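Local structure of ATP12 ATPase (Paracoccus denitrificans, 2R31) at residues N76-K81 with G165-H170; I190-A195 with D229-W234. The protein probably acts as a chaperone in the assembly of the F1 part of ATP synthase. All coordinates share one frame; numbering follows the deposited sequence.

Contact 1. Residues N76-K81 with G165-H170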
# COMPACT_ATOMS: atom_id res chain seq x y z
N ASN A 76 -9.88 -5.14 -7.88
CA ASN A 76 -10.14 -6.58 -7.90
C ASN A 76 -9.73 -7.18 -6.57
O ASN A 76 -10.42 -8.04 -6.00
CB ASN A 76 -9.37 -7.24 -9.04
CG ASN A 76 -9.94 -6.97 -10.41
OD1 ASN A 76 -11.10 -6.60 -10.56
ND2 ASN A 76 -9.09 -7.21 -11.43
N SER A 77 -8.57 -6.80 -6.03
CA SER A 77 -8.12 -7.32 -4.72
C SER A 77 -9.02 -6.86 -3.59
O SER A 77 -9.35 -7.61 -2.69
CB SER A 77 -6.68 -6.90 -4.50
OG SER A 77 -6.25 -7.38 -3.24
N ALA A 78 -9.44 -5.60 -3.64
CA ALA A 78 -10.36 -5.11 -2.61
C ALA A 78 -11.61 -5.98 -2.56
O ALA A 78 -12.10 -6.38 -1.50
CB ALA A 78 -10.74 -3.66 -2.86
N ILE A 79 -12.20 -6.26 -3.71
CA ILE A 79 -13.47 -6.97 -3.79
C ILE A 79 -13.28 -8.45 -3.51
O ILE A 79 -14.08 -9.04 -2.74
CB ILE A 79 -14.13 -6.71 -5.16
CG1 ILE A 79 -14.51 -5.25 -5.29
CG2 ILE A 79 -15.35 -7.63 -5.37
CD1 ILE A 79 -14.70 -4.74 -6.70
N GLU A 80 -12.28 -9.10 -4.10
CA GLU A 80 -12.14 -10.54 -4.03
C GLU A 80 -11.42 -11.01 -2.77
O GLU A 80 -11.70 -12.15 -2.31
CB GLU A 80 -11.37 -11.10 -5.22
CG GLU A 80 -12.13 -10.88 -6.53
CD GLU A 80 -11.63 -11.67 -7.67
OE1 GLU A 80 -10.50 -12.21 -7.64
OE2 GLU A 80 -12.34 -11.90 -8.66
N LYS A 81 -10.51 -10.22 -2.22
CA LYS A 81 -9.60 -10.62 -1.14
C LYS A 81 -9.80 -9.83 0.13
O LYS A 81 -10.01 -10.40 1.18
CB LYS A 81 -8.16 -10.59 -1.63
CG LYS A 81 -7.86 -11.44 -2.84
CD LYS A 81 -6.62 -11.38 -3.66
CE LYS A 81 -6.01 -10.06 -4.00
NZ LYS A 81 -4.57 -10.01 -4.31
N GLY A 165 -9.79 1.42 1.55
CA GLY A 165 -8.68 2.06 2.22
C GLY A 165 -7.71 1.05 2.83
O GLY A 165 -6.49 1.24 2.77
N LEU A 166 -8.25 -0.02 3.42
CA LEU A 166 -7.40 -1.08 3.94
C LEU A 166 -6.58 -1.74 2.84
O LEU A 166 -5.42 -2.08 3.02
CB LEU A 166 -8.29 -2.12 4.67
CG LEU A 166 -7.53 -3.19 5.45
CD1 LEU A 166 -6.78 -2.61 6.62
CD2 LEU A 166 -8.47 -4.30 5.93
N THR A 167 -7.23 -1.91 1.67
CA THR A 167 -6.54 -2.46 0.49
C THR A 167 -5.35 -1.58 0.12
O THR A 167 -4.26 -2.08 -0.12
CB THR A 167 -7.51 -2.60 -0.67
OG1 THR A 167 -8.59 -3.48 -0.29
CG2 THR A 167 -6.81 -3.20 -1.89
N ALA A 168 -5.57 -0.27 0.07
CA ALA A 168 -4.49 0.67 -0.24
C ALA A 168 -3.36 0.60 0.81
O ALA A 168 -2.18 0.63 0.48
CB ALA A 168 -5.02 2.09 -0.31
N LEU A 169 -3.74 0.55 2.10
CA LEU A 169 -2.74 0.49 3.16
C LEU A 169 -1.83 -0.71 3.01
O LEU A 169 -0.63 -0.65 3.35
CB LEU A 169 -3.43 0.49 4.53
CG LEU A 169 -2.49 0.41 5.72
CD1 LEU A 169 -1.60 1.65 5.82
CD2 LEU A 169 -3.24 0.19 7.03
N HIS A 170 -2.38 -1.84 2.58
CA HIS A 170 -1.68 -3.11 2.63
C HIS A 170 -0.23 -3.02 2.18
O HIS A 170 0.68 -3.34 2.98
CB HIS A 170 -2.49 -4.15 1.83
CG HIS A 170 -1.93 -5.52 1.90
ND1 HIS A 170 -0.83 -5.91 1.18
CD2 HIS A 170 -2.27 -6.60 2.61
CE1 HIS A 170 -0.58 -7.22 1.50
NE2 HIS A 170 -1.45 -7.68 2.37
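Thr167 reaches across to Ala78, where two helices come close enough for their CA atoms to lie 5.6 Å apart. Its two branches land differently. The hydroxyl OG1 sits 3.3 Å from Ala78 CA and 3.4 Å from Ala78 CB, while the methyl CG2 lies beside the backbone of the same residue, 4.0 Å from Ala78 N. Behind this fork is a chi1 of -60° that sets OG1 beside the backbone N of Thr167 and CG2 anti to it. Turned this way, OG1 also bonds to the carbonyl O of Pro163 one helical turn earlier, which satisfies the hydroxyl within its own helix, and no hydrogen bond crosses the contact. Alanine suits position 78 because a lone methyl admits so close an approach. A glycine in place of Thr167 would probably open a gap against Ala78 and leave the Pro163 carbonyl without its hydroxyl partner. The contact joins helix 70-82 to helix 163-174; Thr167 also packs on Val82 and on Phe233 of helix 214-236, while Leu166 leans on helix 86-95.

Contact 2. Residues I190-A195 with D229-W234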
# COMPACT_ATOMS: atom_id res chain seq x y z
N ILE A 190 3.65 11.83 5.59
CA ILE A 190 4.67 11.70 4.55
C ILE A 190 3.99 11.20 3.28
O ILE A 190 2.88 10.67 3.36
CB ILE A 190 5.84 10.79 4.94
CG1 ILE A 190 5.35 9.33 5.16
CG2 ILE A 190 6.62 11.33 6.10
CD1 ILE A 190 6.39 8.35 5.62
N ASP A 191 4.66 11.33 2.14
CA ASP A 191 4.19 10.71 0.91
C ASP A 191 4.94 9.37 0.70
O ASP A 191 5.85 8.99 1.42
CB ASP A 191 4.34 11.67 -0.26
CG ASP A 191 5.74 12.05 -0.60
OD1 ASP A 191 6.71 11.49 -0.07
OD2 ASP A 191 5.88 12.98 -1.46
N ALA A 192 4.47 8.65 -0.32
CA ALA A 192 5.04 7.31 -0.57
C ALA A 192 6.52 7.39 -0.96
O ALA A 192 7.28 6.53 -0.49
CB ALA A 192 4.21 6.57 -1.62
N PRO A 193 6.99 8.32 -1.77
CA PRO A 193 8.43 8.38 -2.06
C PRO A 193 9.27 8.59 -0.81
O PRO A 193 10.36 8.03 -0.65
CB PRO A 193 8.54 9.53 -3.08
CG PRO A 193 7.20 9.59 -3.72
CD PRO A 193 6.22 9.22 -2.66
N THR A 194 8.77 9.41 0.14
CA THR A 194 9.46 9.61 1.40
C THR A 194 9.46 8.35 2.25
O THR A 194 10.51 7.96 2.82
CB THR A 194 8.85 10.81 2.15
OG1 THR A 194 8.97 11.97 1.33
CG2 THR A 194 9.51 11.03 3.49
N ALA A 195 8.32 7.67 2.35
CA ALA A 195 8.26 6.43 3.07
C ALA A 195 9.26 5.39 2.51
O ALA A 195 9.95 4.70 3.22
CB ALA A 195 6.86 5.83 3.01
N ASP A 229 1.45 3.42 -6.48
CA ASP A 229 0.13 2.89 -6.91
C ASP A 229 -0.80 2.73 -5.72
O ASP A 229 -1.98 3.06 -5.82
CB ASP A 229 0.32 1.60 -7.67
CG ASP A 229 0.81 1.73 -9.11
OD1 ASP A 229 0.63 2.82 -9.71
OD2 ASP A 229 1.36 0.72 -9.63
N SER A 230 -0.29 2.23 -4.58
CA SER A 230 -1.15 2.12 -3.41
C SER A 230 -1.59 3.45 -2.86
O SER A 230 -2.75 3.63 -2.47
CB SER A 230 -0.41 1.29 -2.33
OG SER A 230 -0.24 -0.04 -2.67
N GLU A 231 -0.68 4.42 -2.83
CA GLU A 231 -1.00 5.77 -2.41
C GLU A 231 -2.06 6.39 -3.29
O GLU A 231 -3.00 7.05 -2.81
CB GLU A 231 0.30 6.59 -2.41
CG GLU A 231 0.16 8.05 -2.12
CD GLU A 231 1.53 8.73 -2.27
OE1 GLU A 231 2.18 8.62 -3.37
OE2 GLU A 231 1.99 9.36 -1.33
N ARG A 232 -1.94 6.20 -4.61
CA ARG A 232 -2.96 6.72 -5.55
C ARG A 232 -4.32 6.11 -5.26
O ARG A 232 -5.34 6.79 -5.27
CB ARG A 232 -2.48 6.41 -6.98
CG ARG A 232 -3.42 6.85 -8.07
CD ARG A 232 -3.69 8.34 -8.09
NE ARG A 232 -4.31 8.71 -9.35
CZ ARG A 232 -4.93 9.86 -9.55
NH1 ARG A 232 -5.01 10.76 -8.59
NH2 ARG A 232 -5.48 10.09 -10.75
N PHE A 233 -4.36 4.78 -5.02
CA PHE A 233 -5.61 4.11 -4.71
C PHE A 233 -6.20 4.66 -3.42
O PHE A 233 -7.44 4.84 -3.34
CB PHE A 233 -5.34 2.60 -4.63
CG PHE A 233 -6.57 1.73 -4.67
CD1 PHE A 233 -7.28 1.59 -5.84
CD2 PHE A 233 -7.05 1.03 -3.58
CE1 PHE A 233 -8.38 0.77 -5.96
CE2 PHE A 233 -8.14 0.18 -3.69
CZ PHE A 233 -8.77 0.05 -4.87
N TRP A 234 -5.39 4.93 -2.41
CA TRP A 234 -5.85 5.56 -1.17
C TRP A 234 -6.57 6.87 -1.50
O TRP A 234 -7.71 7.12 -1.09
CB TRP A 234 -4.66 5.83 -0.19
CG TRP A 234 -5.17 6.65 0.95
CD1 TRP A 234 -5.08 8.00 1.08
CD2 TRP A 234 -5.89 6.18 2.09
NE1 TRP A 234 -5.72 8.40 2.22
CE2 TRP A 234 -6.21 7.33 2.87
CE3 TRP A 234 -6.30 4.94 2.57
CZ2 TRP A 234 -6.93 7.24 4.06
CZ3 TRP A 234 -7.00 4.85 3.73
CH2 TRP A 234 -7.31 5.99 4.48
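Glu231 sends its CG anti to the backbone N (chi1 175°) and stays extended beyond it, a shape that carries its carboxylate across to Ala192 at the start of helix 192-199. That start is a classic N-cap: with chi1 at 64°, Asp191 tucks CG between its own N and carbonyl carbon, which brings OD1 back over the first turn. There OD1 takes two bonds, from Thr194 N at 2.9 Å and Thr194 OG1 at 2.7 Å, arriving from opposite faces of the carboxylate plane. Aspartate suits the cap because its short chain can reach an N-H of the first turn, and threonine adds a hydroxyl to the grip. Glu231 serves another N-H, that of Ala192, so the N-cap carboxylate and one from helix 214-236 share the amino end, whose partial positive charge probably helps to offset their mutual repulsion; Asp191 OD2 and Glu231 OE2 are 5.3 Å apart. Small Ala192 lets the acid come close, its CB lying 3.4 Å from Glu231 OE1. Pro193, well placed in a first turn where it need donate no N-H, crosses the glutamate side chain at about a right angle. Val185 of helix 179-186 also touches Glu231. Across the contact, Ala192 N gives its hydrogen to Glu231 OE2 at 2.8 Å and 154°, approaching from above the carboxylate plane.

Contact 1 closes before contact 2 opens along the chain, and their centres lie about 15 Å apart. The two contacts share no helix, yet helix 163-174 of contact 1 packs directly on helix 214-236 of contact 2. At that seam Ala168 CB lies 3.6 Å from Trp234 N, and Gly165 CA lies 3.6 Å from Trp234 CZ3; such small residues allow the helices to come near each other. The C-terminal helix 214-236 thus touches helices 70-82, 163-174 and 192-199, tying early and late parts of the chain into one largely helical body.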